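PDB 3O74: fructose transport system repressor FruR from Pseudomonas putida, which probably binds specific DNA sequences to repress or activate transcription, with fructose 1-phosphate as its preferred effector. Local coordinates for residues H1-G6 with R58-F63; P10-P15 with L35-S40; V100-R105 with V261-K266; D106-L111 with G212-N217; E152-Q157 with Q171-D176. All coordinates share one frame; numbering follows the deposited sequence.

How the contacts relate
The five contacts run along the two lobes of a LacI-type sugar-binding fold, and all reach the same mixed sheet. Contacts 1 and 2 come first in the chain, touch each other through neighbouring strands 4-9 and 34-39, and both meet the second subunit. Contact 3 joins strand 98-102 and helix 104-116 to strand 257-266, where the chain enters the second lobe twice, side by side. Contact 4 uses the same helix, its centre about 9 Å from that of contact 3. Contact 5, at the outer edge of that lobe, lies about 44 Å from contact 1, centre to centre. Along the chain contacts 4 and 5 fall between the two segments of contact 3, contact 5 between those of contact 4.

Contact 1: H1-G6 with R58-F63; sequences HTRTLG and RCDALF
Arg-58, whose positive phi closes the preceding helix in a Schellman motif, meets Thr-2 through its backbone: Thr-2 OG1 donates to Arg-58 O over 2.8 Å from above the carbonyl plane. Thr-2 OG1 also accepts from Thr-4 OG1, so threonine suits a place where one hydroxyl must both give and take. Cys-59 follows, its CA against Thr-4 O. Asp-60 takes part in half of the hydrogen bonds across the contact. With CG beside its backbone N (chi1 -66°), its carboxylate faces the N-terminal turn, where OD1 takes an almost straight bond from Thr-2 N (2.9 Å, 177°) on the syn side. OD2 receives a weak, bent one from Arg-3 N and a water also held by His-1 ND1, while Asp-60 N itself donates to Thr-4 O (2.8 Å). Ala-61 O then accepts from Gly-6 N at 3.0 Å, and its small CB accommodates Leu-5 CD2. Leu-62 pairs with Gly-6 in a parallel bridge; because Gly-6 has no side chain, Leu-62 CD1 can rest 3.6 Å from Gly-6 O. Phe-63 N donates to that same Gly-6 O (2.7 Å), and its ring edge meets Leu-5 CD1. Backbone bonds of Leu-5 with Leu-36 place strand 4-9 between strands 34-39 and 61-64, with Ile-249 of helix 234-250 against Ala-61 and Phe-54 of helix 44-56 against Leu-62.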
# COMPACT_ATOMS: atom_id res chain seq x y z
N HIS B 1 -12.19 27.79 8.77
CA HIS B 1 -11.84 26.98 7.60
C HIS B 1 -10.33 26.78 7.46
O HIS B 1 -9.55 27.71 7.65
CB HIS B 1 -12.41 27.62 6.33
CG HIS B 1 -13.78 27.14 5.97
ND1 HIS B 1 -14.03 26.34 4.88
CD2 HIS B 1 -14.98 27.34 6.57
CE1 HIS B 1 -15.32 26.07 4.81
NE2 HIS B 1 -15.92 26.67 5.83
N THR B 2 -9.93 25.56 7.11
CA THR B 2 -8.52 25.23 6.99
C THR B 2 -8.15 24.79 5.58
O THR B 2 -6.97 24.70 5.23
CB THR B 2 -8.14 24.09 7.96
OG1 THR B 2 -8.95 22.94 7.68
CG2 THR B 2 -8.36 24.52 9.40
N ARG B 3 -9.17 24.52 4.77
CA ARG B 3 -8.98 23.96 3.44
C ARG B 3 -8.13 22.70 3.49
O ARG B 3 -7.28 22.46 2.62
CB ARG B 3 -8.38 24.99 2.49
CG ARG B 3 -9.25 26.21 2.35
CD ARG B 3 -8.92 26.97 1.10
NE ARG B 3 -9.75 28.16 0.97
CZ ARG B 3 -9.35 29.29 0.40
NH1 ARG B 3 -8.12 29.36 -0.09
NH2 ARG B 3 -10.16 30.33 0.31
N THR B 4 -8.36 21.90 4.52
CA THR B 4 -7.76 20.59 4.62
C THR B 4 -8.86 19.58 4.90
O THR B 4 -9.85 19.89 5.58
CB THR B 4 -6.70 20.53 5.74
OG1 THR B 4 -7.34 20.70 7.01
CG2 THR B 4 -5.67 21.62 5.55
N LEU B 5 -8.70 18.38 4.36
CA LEU B 5 -9.63 17.30 4.59
C LEU B 5 -8.88 16.18 5.31
O LEU B 5 -7.70 15.97 5.07
CB LEU B 5 -10.17 16.79 3.26
CG LEU B 5 -10.64 17.85 2.27
CD1 LEU B 5 -10.90 17.25 0.89
CD2 LEU B 5 -11.89 18.56 2.79
N GLY B 6 -9.57 15.48 6.21
CA GLY B 6 -8.95 14.36 6.89
C GLY B 6 -9.47 13.03 6.36
O GLY B 6 -10.61 12.95 5.90
N ARG B 58 -9.31 21.04 12.97
CA ARG B 58 -10.32 21.81 12.26
C ARG B 58 -10.37 21.53 10.76
O ARG B 58 -10.49 22.46 9.96
CB ARG B 58 -10.15 23.31 12.52
CG ARG B 58 -11.02 23.86 13.64
CD ARG B 58 -10.58 25.24 14.09
NE ARG B 58 -9.24 25.21 14.67
CZ ARG B 58 -8.15 25.66 14.06
NH1 ARG B 58 -8.23 26.19 12.85
NH2 ARG B 58 -6.97 25.59 14.67
N CYS B 59 -10.27 20.27 10.36
CA CYS B 59 -10.41 19.91 8.96
C CYS B 59 -11.82 20.26 8.47
O CYS B 59 -12.78 20.19 9.24
CB CYS B 59 -10.12 18.42 8.74
SG CYS B 59 -8.41 17.94 9.08
N ASP B 60 -11.93 20.66 7.21
CA ASP B 60 -13.21 21.09 6.66
C ASP B 60 -14.19 19.94 6.48
O ASP B 60 -15.41 20.13 6.53
CB ASP B 60 -13.00 21.82 5.33
CG ASP B 60 -12.24 23.12 5.49
OD1 ASP B 60 -12.02 23.54 6.65
OD2 ASP B 60 -11.87 23.72 4.46
N ALA B 61 -13.66 18.74 6.28
CA ALA B 61 -14.49 17.54 6.21
C ALA B 61 -13.65 16.33 6.56
O ALA B 61 -12.42 16.37 6.46
CB ALA B 61 -15.10 17.38 4.82
N LEU B 62 -14.31 15.26 6.98
CA LEU B 62 -13.60 14.05 7.39
C LEU B 62 -14.12 12.84 6.63
O LEU B 62 -15.31 12.52 6.67
CB LEU B 62 -13.76 13.83 8.90
CG LEU B 62 -13.14 12.60 9.55
CD1 LEU B 62 -11.62 12.57 9.34
CD2 LEU B 62 -13.48 12.58 11.03
N PHE B 63 -13.21 12.20 5.90
CA PHE B 63 -13.51 10.91 5.28
C PHE B 63 -13.13 9.84 6.28
O PHE B 63 -12.13 9.96 6.99
CB PHE B 63 -12.69 10.72 4.00
CG PHE B 63 -12.94 11.76 2.96
CD1 PHE B 63 -14.13 11.78 2.24
CD2 PHE B 63 -11.98 12.72 2.67
CE1 PHE B 63 -14.36 12.75 1.27
CE2 PHE B 63 -12.20 13.68 1.71
CZ PHE B 63 -13.39 13.70 1.01
O HOH W 1 -13.35 25.55 2.26

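Contact 2: P10-P15 with L35-S40; sequences PDLENP and LLIASS
Leu-12 lays its branched end against Ser-39: CG approaches Ser-39 CB to 3.6 Å and CD1 comes within 3.8 Å of the same carbon. The other methyl, CD2, reaches Ile-37 CG2 at 4.2 Å, a fitting use of leucine, whose fork can touch two residues of one strand face. Beside this patch, Ser-40 OG packs on Pro-10 CA at 3.5 Å. Ser-39 OG stands anti to its own backbone N (chi1 171°), turned to the loop, where it and Leu-12 N share a water. Further out, the loop holds its own shape: Asp-11 OD1 accepts from Glu-13 N (2.8 Å) in an Asx turn, and Asn-14 caps helix 15-30 through Ser-16 N. The loop from strand 4-9 into that helix thus packs on edge strand 34-39 at the subunit interface, where Leu-12 and Ile-37 of the two subunits pack on each other reciprocally. With no direct hydrogen bond between them, loop and strand are joined by van der Waals packing of Leu-12 and Pro-10 and by one bridging water. The hydroxyls of Ser-39 and Ser-40 bond to the amides of Asp-41 and Asp-42 just ahead, whereas Asp-11 reaches out to a salt bridge with Lys-22 of the second subunit.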
# COMPACT_ATOMS: atom_id res chain seq x y z
N PRO B 10 -8.35 2.21 8.01
CA PRO B 10 -7.99 1.15 8.95
C PRO B 10 -6.57 0.64 8.80
O PRO B 10 -5.98 0.20 9.78
CB PRO B 10 -8.97 0.02 8.59
CG PRO B 10 -10.02 0.66 7.75
CD PRO B 10 -9.33 1.76 7.02
N ASP B 11 -6.02 0.68 7.59
CA ASP B 11 -4.76 0.01 7.32
C ASP B 11 -4.02 0.63 6.14
O ASP B 11 -4.45 0.53 5.00
CB ASP B 11 -5.01 -1.48 7.07
CG ASP B 11 -3.72 -2.27 6.94
OD1 ASP B 11 -2.62 -1.68 6.99
OD2 ASP B 11 -3.81 -3.51 6.77
N LEU B 12 -2.89 1.26 6.45
CA LEU B 12 -2.06 1.90 5.44
C LEU B 12 -1.52 0.90 4.43
O LEU B 12 -1.21 1.26 3.29
CB LEU B 12 -0.90 2.63 6.11
CG LEU B 12 -1.28 3.87 6.91
CD1 LEU B 12 -0.13 4.31 7.81
CD2 LEU B 12 -1.68 4.99 5.96
N GLU B 13 -1.39 -0.36 4.84
CA GLU B 13 -0.81 -1.39 3.98
C GLU B 13 -1.83 -2.02 3.03
O GLU B 13 -1.46 -2.73 2.10
CB GLU B 13 -0.10 -2.46 4.80
CG GLU B 13 1.20 -1.99 5.43
CD GLU B 13 1.87 -3.08 6.25
OE1 GLU B 13 1.21 -4.09 6.58
OE2 GLU B 13 3.06 -2.92 6.58
N ASN B 14 -3.11 -1.77 3.27
CA ASN B 14 -4.16 -2.22 2.35
C ASN B 14 -4.12 -1.36 1.09
O ASN B 14 -4.41 -0.16 1.14
CB ASN B 14 -5.53 -2.14 3.02
CG ASN B 14 -6.63 -2.72 2.16
OD1 ASN B 14 -6.51 -2.80 0.94
ND2 ASN B 14 -7.73 -3.11 2.80
N PRO B 15 -3.76 -1.96 -0.05
CA PRO B 15 -3.54 -1.24 -1.31
C PRO B 15 -4.78 -0.49 -1.80
O PRO B 15 -4.64 0.52 -2.50
CB PRO B 15 -3.18 -2.35 -2.30
CG PRO B 15 -2.67 -3.46 -1.45
CD PRO B 15 -3.48 -3.40 -0.19
N LEU B 35 -4.98 16.96 1.75
CA LEU B 35 -5.49 15.79 2.46
C LEU B 35 -4.52 15.32 3.54
O LEU B 35 -3.34 15.11 3.27
CB LEU B 35 -5.77 14.65 1.49
CG LEU B 35 -6.44 13.40 2.07
CD1 LEU B 35 -7.90 13.68 2.43
CD2 LEU B 35 -6.35 12.22 1.10
N LEU B 36 -5.02 15.17 4.76
CA LEU B 36 -4.23 14.58 5.84
C LEU B 36 -4.77 13.19 6.14
O LEU B 36 -5.96 13.00 6.38
CB LEU B 36 -4.26 15.45 7.09
CG LEU B 36 -3.61 16.83 6.96
CD1 LEU B 36 -3.84 17.64 8.23
CD2 LEU B 36 -2.12 16.70 6.66
N ILE B 37 -3.87 12.21 6.14
CA ILE B 37 -4.24 10.82 6.31
C ILE B 37 -3.76 10.30 7.67
O ILE B 37 -2.67 10.63 8.13
CB ILE B 37 -3.67 9.97 5.18
CG1 ILE B 37 -4.24 10.44 3.84
CG2 ILE B 37 -3.95 8.50 5.41
CD1 ILE B 37 -3.48 9.92 2.63
N ALA B 38 -4.60 9.49 8.30
CA ALA B 38 -4.25 8.87 9.56
C ALA B 38 -4.81 7.46 9.59
O ALA B 38 -5.85 7.18 8.98
CB ALA B 38 -4.78 9.68 10.72
N SER B 39 -4.12 6.56 10.28
CA SER B 39 -4.53 5.16 10.33
C SER B 39 -4.93 4.74 11.74
O SER B 39 -4.20 4.97 12.70
CB SER B 39 -3.41 4.25 9.81
OG SER B 39 -3.73 2.90 10.05
N SER B 40 -6.10 4.12 11.84
CA SER B 40 -6.63 3.63 13.11
C SER B 40 -6.08 2.24 13.42
O SER B 40 -6.17 1.77 14.55
CB SER B 40 -8.15 3.53 13.02
OG SER B 40 -8.52 2.48 12.14
O HOH W 2 -2.23 1.07 9.20

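Contact 3: V100-R105 with V261-K266; sequences VISDDR and VGRTFK
Arg-263 and Asp-104 form a salt bridge: NE donates to OD1 over 2.8 Å, with the oxygen only 10° out of the guanidinium plane, and NH2 adds a weak bond to the same OD1. The site is consistent with the interlobe crossover of a LacI-type fold, where strand 98-102 passes into helix 104-116 next to strand 257-266. Arginine suits it because its extended chain spans the gap; Arg-138 is a second partner of Asp-104, at OD2. Parallel pairing comes next, Val-261 N donating to Ile-101 O (2.7 Å) and Asp-103 N to Val-261 O (2.9 Å), with Asp-103 at the helix N-cap position. Two waters continue the seam, one between Asp-103 O and Arg-263 N, the other between Ser-102 OG and Gly-262 O. Packing completes it: the small Ser-102 lies against one face of the guanidinium, OG 3.8 Å from its plane and displaced toward the rim, with Ser-102 CB 3.5 Å from Arg-263 NE.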
# COMPACT_ATOMS: atom_id res chain seq x y z
N VAL B 100 -19.95 6.37 0.76
CA VAL B 100 -19.63 5.88 -0.57
C VAL B 100 -18.95 4.53 -0.44
O VAL B 100 -17.89 4.41 0.17
CB VAL B 100 -18.71 6.85 -1.35
CG1 VAL B 100 -18.50 6.37 -2.78
CG2 VAL B 100 -19.30 8.25 -1.34
N ILE B 101 -19.55 3.50 -1.03
CA ILE B 101 -19.09 2.13 -0.84
C ILE B 101 -19.14 1.33 -2.13
O ILE B 101 -19.63 1.81 -3.15
CB ILE B 101 -19.93 1.40 0.23
CG1 ILE B 101 -21.35 1.13 -0.27
CG2 ILE B 101 -19.98 2.21 1.52
CD1 ILE B 101 -22.20 0.36 0.73
N SER B 102 -18.62 0.11 -2.09
CA SER B 102 -18.75 -0.81 -3.21
C SER B 102 -19.98 -1.69 -3.03
O SER B 102 -20.41 -1.93 -1.90
CB SER B 102 -17.49 -1.66 -3.36
OG SER B 102 -16.39 -0.86 -3.76
N ASP B 103 -20.56 -2.14 -4.13
CA ASP B 103 -21.73 -3.01 -4.09
C ASP B 103 -21.32 -4.43 -3.72
O ASP B 103 -21.32 -5.32 -4.57
CB ASP B 103 -22.46 -2.99 -5.43
CG ASP B 103 -23.76 -3.77 -5.41
OD1 ASP B 103 -24.13 -4.31 -4.34
OD2 ASP B 103 -24.43 -3.83 -6.46
N ASP B 104 -20.98 -4.63 -2.45
CA ASP B 104 -20.32 -5.85 -1.99
C ASP B 104 -21.18 -7.10 -2.02
O ASP B 104 -20.70 -8.18 -2.37
CB ASP B 104 -19.75 -5.65 -0.59
CG ASP B 104 -18.53 -4.76 -0.58
OD1 ASP B 104 -17.93 -4.55 -1.66
OD2 ASP B 104 -18.16 -4.27 0.51
N ARG B 105 -22.45 -6.97 -1.66
CA ARG B 105 -23.31 -8.14 -1.58
C ARG B 105 -23.44 -8.82 -2.95
O ARG B 105 -23.27 -10.03 -3.07
CB ARG B 105 -24.69 -7.76 -1.05
CG ARG B 105 -25.61 -8.95 -0.84
CD ARG B 105 -26.93 -8.53 -0.20
NE ARG B 105 -27.13 -9.20 1.08
CZ ARG B 105 -27.75 -10.36 1.22
NH1 ARG B 105 -28.23 -11.00 0.15
NH2 ARG B 105 -27.88 -10.89 2.43
N VAL B 261 -20.91 1.76 -5.54
CA VAL B 261 -20.22 1.64 -6.83
C VAL B 261 -19.93 0.17 -7.11
O VAL B 261 -19.41 -0.54 -6.25
CB VAL B 261 -18.90 2.42 -6.83
CG1 VAL B 261 -18.19 2.27 -8.17
CG2 VAL B 261 -19.15 3.88 -6.50
N GLY B 262 -20.26 -0.28 -8.32
CA GLY B 262 -20.03 -1.66 -8.70
C GLY B 262 -18.55 -2.02 -8.68
O GLY B 262 -17.69 -1.19 -8.94
N ARG B 263 -18.26 -3.28 -8.35
CA ARG B 263 -16.91 -3.80 -8.46
C ARG B 263 -16.70 -4.39 -9.86
O ARG B 263 -17.65 -4.80 -10.51
CB ARG B 263 -16.66 -4.88 -7.40
CG ARG B 263 -16.55 -4.34 -5.98
CD ARG B 263 -16.23 -5.44 -4.98
NE ARG B 263 -16.03 -4.88 -3.64
CZ ARG B 263 -14.84 -4.65 -3.10
NH1 ARG B 263 -13.73 -4.94 -3.77
NH2 ARG B 263 -14.75 -4.14 -1.87
N THR B 264 -15.46 -4.41 -10.33
CA THR B 264 -15.15 -5.02 -11.61
C THR B 264 -14.74 -6.48 -11.41
O THR B 264 -13.99 -6.80 -10.49
CB THR B 264 -14.06 -4.25 -12.37
OG1 THR B 264 -12.88 -4.15 -11.57
CG2 THR B 264 -14.56 -2.85 -12.72
N PHE B 265 -15.25 -7.36 -12.27
CA PHE B 265 -14.97 -8.78 -12.15
C PHE B 265 -13.72 -9.16 -12.96
O PHE B 265 -13.67 -8.96 -14.17
CB PHE B 265 -16.17 -9.60 -12.62
CG PHE B 265 -16.22 -11.00 -12.06
CD1 PHE B 265 -17.36 -11.78 -12.21
CD2 PHE B 265 -15.14 -11.53 -11.38
CE1 PHE B 265 -17.41 -13.07 -11.70
CE2 PHE B 265 -15.19 -12.82 -10.86
CZ PHE B 265 -16.33 -13.58 -11.03
N LYS B 266 -12.72 -9.68 -12.27
CA LYS B 266 -11.51 -10.17 -12.92
C LYS B 266 -11.52 -11.69 -12.87
O LYS B 266 -11.17 -12.28 -11.85
CB LYS B 266 -10.26 -9.64 -12.23
CG LYS B 266 -8.97 -10.23 -12.78
CD LYS B 266 -8.68 -9.72 -14.19
CE LYS B 266 -7.72 -10.65 -14.92
NZ LYS B 266 -6.52 -9.94 -15.45
O HOH W 3 -16.21 -0.37 -6.52
O HOH W 4 -20.25 -5.08 -7.38

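Contact 4: D106-L111 with G212-N217; sequences DASRQL and GTFGDN
Leu-111 and Phe-214 form the tight half of this contact. Leu-111 CD2 presses to 3.4 Å from Thr-213 O and 3.8 Å from Phe-214 CD1, while its CD1 lies 4.0 Å from Gly-212 CA. Glycine suits that place, since the leucine methyls rest directly on the strand backbone. With CG anti to the backbone N (chi1 -168°), Leu-111 extends from the helix to reach it. The Phe-214 ring points its CZ edge at Ser-108 CB, 3.5 Å away and in the ring plane, and sets CE2 4.0 Å from Ala-107 CB. Small residues on this helix face let the ring come close; Ser-108 turns its hydroxyl aside to bond with Arg-138 O. The other helix face takes no part and is partly exposed. There Gln-110 NE2 donates to Asp-106 OD2 (3.1 Å), and Arg-109 NH1 makes a weak salt-bridge bond to Asp-106 OD1, both bonds joining residues of the same helix. After Phe-214 the chain leaves the interface, and Asp-216 pairs with Arg-268. The axes of residues 106-111 and 212-214 run nearly antiparallel, at 168°; strand 210-214 sits between strands 183-186 and 227-231, while Arg-263 of strand 257-266 and Arg-138 of helix 133-144 also pack on Phe-214.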
# COMPACT_ATOMS: atom_id res chain seq x y z
N ASP B 106 -23.72 -8.02 -3.97
CA ASP B 106 -23.86 -8.55 -5.33
C ASP B 106 -22.52 -9.06 -5.87
O ASP B 106 -22.48 -10.03 -6.62
CB ASP B 106 -24.43 -7.49 -6.27
CG ASP B 106 -24.71 -8.03 -7.66
OD1 ASP B 106 -25.61 -8.89 -7.79
OD2 ASP B 106 -24.02 -7.61 -8.62
N ALA B 107 -21.44 -8.39 -5.48
CA ALA B 107 -20.11 -8.81 -5.91
C ALA B 107 -19.80 -10.18 -5.34
O ALA B 107 -19.23 -11.04 -6.02
CB ALA B 107 -19.07 -7.80 -5.45
N SER B 108 -20.19 -10.39 -4.09
CA SER B 108 -19.96 -11.64 -3.39
C SER B 108 -20.81 -12.77 -3.98
O SER B 108 -20.37 -13.92 -4.07
CB SER B 108 -20.27 -11.47 -1.90
OG SER B 108 -19.88 -12.62 -1.18
N ARG B 109 -22.03 -12.43 -4.38
CA ARG B 109 -22.91 -13.44 -4.95
C ARG B 109 -22.34 -13.95 -6.27
O ARG B 109 -22.27 -15.16 -6.49
CB ARG B 109 -24.32 -12.88 -5.18
CG ARG B 109 -25.41 -13.93 -5.09
CD ARG B 109 -26.59 -13.61 -5.99
NE ARG B 109 -26.27 -13.87 -7.40
CZ ARG B 109 -25.99 -12.93 -8.28
NH1 ARG B 109 -25.99 -11.65 -7.92
NH2 ARG B 109 -25.70 -13.25 -9.53
N GLN B 110 -21.91 -13.03 -7.13
CA GLN B 110 -21.31 -13.40 -8.40
C GLN B 110 -20.02 -14.18 -8.20
O GLN B 110 -19.74 -15.14 -8.92
CB GLN B 110 -21.02 -12.16 -9.24
CG GLN B 110 -22.24 -11.44 -9.77
CD GLN B 110 -21.87 -10.44 -10.85
OE1 GLN B 110 -21.16 -10.77 -11.80
NE2 GLN B 110 -22.36 -9.21 -10.71
N LEU B 111 -19.22 -13.74 -7.23
CA LEU B 111 -17.94 -14.37 -6.96
C LEU B 111 -18.13 -15.84 -6.59
O LEU B 111 -17.49 -16.72 -7.16
CB LEU B 111 -17.20 -13.63 -5.84
CG LEU B 111 -15.73 -13.95 -5.60
CD1 LEU B 111 -14.92 -13.83 -6.88
CD2 LEU B 111 -15.16 -13.04 -4.52
N GLY B 212 -11.60 -17.57 -5.09
CA GLY B 212 -12.19 -16.28 -5.40
C GLY B 212 -11.98 -15.33 -4.23
O GLY B 212 -12.04 -15.75 -3.07
N THR B 213 -11.76 -14.06 -4.53
CA THR B 213 -11.45 -13.09 -3.49
C THR B 213 -11.97 -11.69 -3.83
O THR B 213 -12.22 -11.37 -4.99
CB THR B 213 -9.93 -12.98 -3.25
OG1 THR B 213 -9.67 -12.16 -2.11
CG2 THR B 213 -9.23 -12.38 -4.47
N PHE B 214 -12.16 -10.88 -2.79
CA PHE B 214 -12.37 -9.46 -2.97
C PHE B 214 -11.02 -8.78 -3.08
O PHE B 214 -10.04 -9.24 -2.49
CB PHE B 214 -13.16 -8.88 -1.80
CG PHE B 214 -14.64 -9.11 -1.89
CD1 PHE B 214 -15.16 -10.38 -1.75
CD2 PHE B 214 -15.50 -8.05 -2.10
CE1 PHE B 214 -16.53 -10.60 -1.84
CE2 PHE B 214 -16.86 -8.25 -2.18
CZ PHE B 214 -17.38 -9.53 -2.05
N GLY B 215 -10.97 -7.69 -3.84
CA GLY B 215 -9.70 -7.05 -4.11
C GLY B 215 -8.97 -7.83 -5.18
O GLY B 215 -9.43 -8.88 -5.64
N ASP B 216 -7.81 -7.33 -5.59
CA ASP B 216 -7.07 -7.95 -6.66
C ASP B 216 -5.60 -7.62 -6.51
O ASP B 216 -5.23 -6.75 -5.71
CB ASP B 216 -7.58 -7.47 -8.02
CG ASP B 216 -7.07 -8.30 -9.17
OD1 ASP B 216 -6.42 -9.35 -8.92
OD2 ASP B 216 -7.31 -7.92 -10.34
N ASN B 217 -4.76 -8.30 -7.27
CA ASN B 217 -3.33 -8.11 -7.18
C ASN B 217 -2.68 -8.53 -8.48
O ASN B 217 -3.00 -9.59 -9.03
CB ASN B 217 -2.77 -8.91 -6.01
CG ASN B 217 -1.43 -8.41 -5.55
OD1 ASN B 217 -0.40 -8.71 -6.15
ND2 ASN B 217 -1.42 -7.63 -4.47

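Contact 5: E152-Q157 with Q171-D176; sequences EVRRYQ and QQLIDD
Tyr-156 reaches from the outermost strand to helix 163-177, and its ring carries most of the contact. From CB, the torsion that sets CG beside the backbone N (chi1 -74°) sends the ring toward the helix. Along one edge, CD1 and CE1 lie 3.3 and 3.1 Å from Gln-172 OE1, which sits near the ring plane although its amide stands almost perpendicular to the ring (87°). The extended Gln-172 chain crosses the ring obliquely at this edge. On the other flank, CD2 is 3.8 Å and CE2 a tight 3.3 Å from Leu-173 CD1, and Leu-173 CA lies over a ring face. Leucine suits this buried spot because the same methyl also meets Arg-154 CB at 3.9 Å. At the tip, OH donates to Asp-176 OD2, the carboxylate turned 40° from the ring; the 2.4 Å modelled between Tyr-156 OH and Asp-176 OD2 is very short, so the exact length is doubtful. Arg-154 does not pair with that carboxylate: its NE is 6.2 Å from Asp-176 OD2, and its NH1 bonds back to Val-153 O. The strand and helix form the first half of a beta-alpha-beta crossover leading to strand 183-186. Tyrosine thus serves two environments at once, its ring packing on an apolar side chain while its hydroxyl gives a surface aspartate a donor, and Arg-154 may slightly stabilise the negative charge of Asp-176 from a distance.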
# COMPACT_ATOMS: atom_id res chain seq x y z
N GLU B 152 -21.00 -29.45 1.15
CA GLU B 152 -20.53 -28.97 2.45
C GLU B 152 -20.25 -27.48 2.38
O GLU B 152 -19.56 -27.01 1.47
CB GLU B 152 -19.25 -29.69 2.86
CG GLU B 152 -19.23 -31.20 2.61
CD GLU B 152 -19.95 -31.98 3.69
OE1 GLU B 152 -19.75 -33.22 3.76
OE2 GLU B 152 -20.70 -31.37 4.48
N VAL B 153 -20.79 -26.72 3.33
CA VAL B 153 -20.50 -25.29 3.42
C VAL B 153 -19.91 -24.94 4.78
O VAL B 153 -20.43 -25.35 5.81
CB VAL B 153 -21.75 -24.44 3.17
CG1 VAL B 153 -21.41 -22.95 3.28
CG2 VAL B 153 -22.35 -24.75 1.82
N ARG B 154 -18.83 -24.17 4.76
CA ARG B 154 -18.22 -23.72 6.00
C ARG B 154 -17.99 -22.22 5.94
O ARG B 154 -17.64 -21.68 4.89
CB ARG B 154 -16.89 -24.43 6.24
CG ARG B 154 -17.00 -25.93 6.43
CD ARG B 154 -17.60 -26.29 7.78
NE ARG B 154 -17.52 -27.73 8.03
CZ ARG B 154 -18.36 -28.62 7.52
NH1 ARG B 154 -19.35 -28.23 6.74
NH2 ARG B 154 -18.20 -29.91 7.81
N ARG B 155 -18.20 -21.54 7.06
CA ARG B 155 -17.94 -20.12 7.15
C ARG B 155 -17.03 -19.85 8.33
O ARG B 155 -17.33 -20.23 9.47
CB ARG B 155 -19.25 -19.34 7.31
CG ARG B 155 -20.21 -19.52 6.15
CD ARG B 155 -21.61 -19.07 6.53
NE ARG B 155 -22.59 -19.36 5.48
CZ ARG B 155 -23.24 -20.52 5.37
NH1 ARG B 155 -23.02 -21.50 6.24
NH2 ARG B 155 -24.11 -20.69 4.39
N TYR B 156 -15.90 -19.20 8.06
CA TYR B 156 -14.94 -18.87 9.10
C TYR B 156 -14.66 -17.38 9.05
O TYR B 156 -14.14 -16.87 8.05
CB TYR B 156 -13.64 -19.65 8.90
CG TYR B 156 -13.75 -21.10 9.26
CD1 TYR B 156 -13.40 -21.55 10.53
CD2 TYR B 156 -14.24 -22.03 8.35
CE1 TYR B 156 -13.51 -22.89 10.87
CE2 TYR B 156 -14.35 -23.36 8.68
CZ TYR B 156 -13.99 -23.79 9.94
OH TYR B 156 -14.11 -25.12 10.28
N GLN B 157 -14.99 -16.68 10.13
CA GLN B 157 -14.82 -15.24 10.17
C GLN B 157 -13.98 -14.85 11.38
O GLN B 157 -14.44 -14.94 12.52
CB GLN B 157 -16.17 -14.54 10.16
CG GLN B 157 -16.92 -14.72 8.85
CD GLN B 157 -18.31 -14.12 8.88
OE1 GLN B 157 -19.27 -14.76 9.31
NE2 GLN B 157 -18.43 -12.89 8.40
N GLN B 171 -5.98 -22.86 8.16
CA GLN B 171 -5.55 -24.03 8.91
C GLN B 171 -6.73 -24.69 9.61
O GLN B 171 -6.95 -25.89 9.49
CB GLN B 171 -4.50 -23.66 9.96
CG GLN B 171 -3.07 -23.75 9.48
CD GLN B 171 -2.64 -25.17 9.15
OE1 GLN B 171 -3.30 -26.14 9.54
NE2 GLN B 171 -1.54 -25.29 8.43
N GLN B 172 -7.49 -23.87 10.34
CA GLN B 172 -8.65 -24.34 11.08
C GLN B 172 -9.64 -25.01 10.13
O GLN B 172 -10.24 -26.03 10.46
CB GLN B 172 -9.31 -23.17 11.81
CG GLN B 172 -10.54 -23.52 12.63
CD GLN B 172 -11.11 -22.30 13.35
OE1 GLN B 172 -12.31 -22.24 13.62
NE2 GLN B 172 -10.25 -21.33 13.65
N LEU B 173 -9.79 -24.44 8.94
CA LEU B 173 -10.67 -24.99 7.91
C LEU B 173 -10.18 -26.35 7.44
O LEU B 173 -10.93 -27.32 7.41
CB LEU B 173 -10.75 -24.03 6.72
CG LEU B 173 -11.59 -24.51 5.54
CD1 LEU B 173 -13.02 -24.80 5.98
CD2 LEU B 173 -11.58 -23.48 4.41
N ILE B 174 -8.91 -26.41 7.06
CA ILE B 174 -8.30 -27.66 6.60
C ILE B 174 -8.39 -28.73 7.67
O ILE B 174 -8.74 -29.88 7.40
CB ILE B 174 -6.83 -27.44 6.19
CG1 ILE B 174 -6.76 -26.63 4.90
CG2 ILE B 174 -6.11 -28.78 6.03
CD1 ILE B 174 -5.37 -26.12 4.57
N ASP B 175 -8.06 -28.35 8.91
CA ASP B 175 -8.13 -29.28 10.03
C ASP B 175 -9.56 -29.78 10.25
O ASP B 175 -9.75 -30.90 10.72
CB ASP B 175 -7.58 -28.64 11.31
CG ASP B 175 -6.08 -28.38 11.24
OD1 ASP B 175 -5.46 -28.71 10.20
OD2 ASP B 175 -5.52 -27.85 12.22
N ASP B 176 -10.54 -28.96 9.91
CA ASP B 176 -11.95 -29.30 10.14
C ASP B 176 -12.59 -30.13 9.02
O ASP B 176 -13.52 -30.89 9.26
CB ASP B 176 -12.78 -28.04 10.41
CG ASP B 176 -12.49 -27.44 11.78
OD1 ASP B 176 -11.71 -28.04 12.54
OD2 ASP B 176 -13.03 -26.36 12.09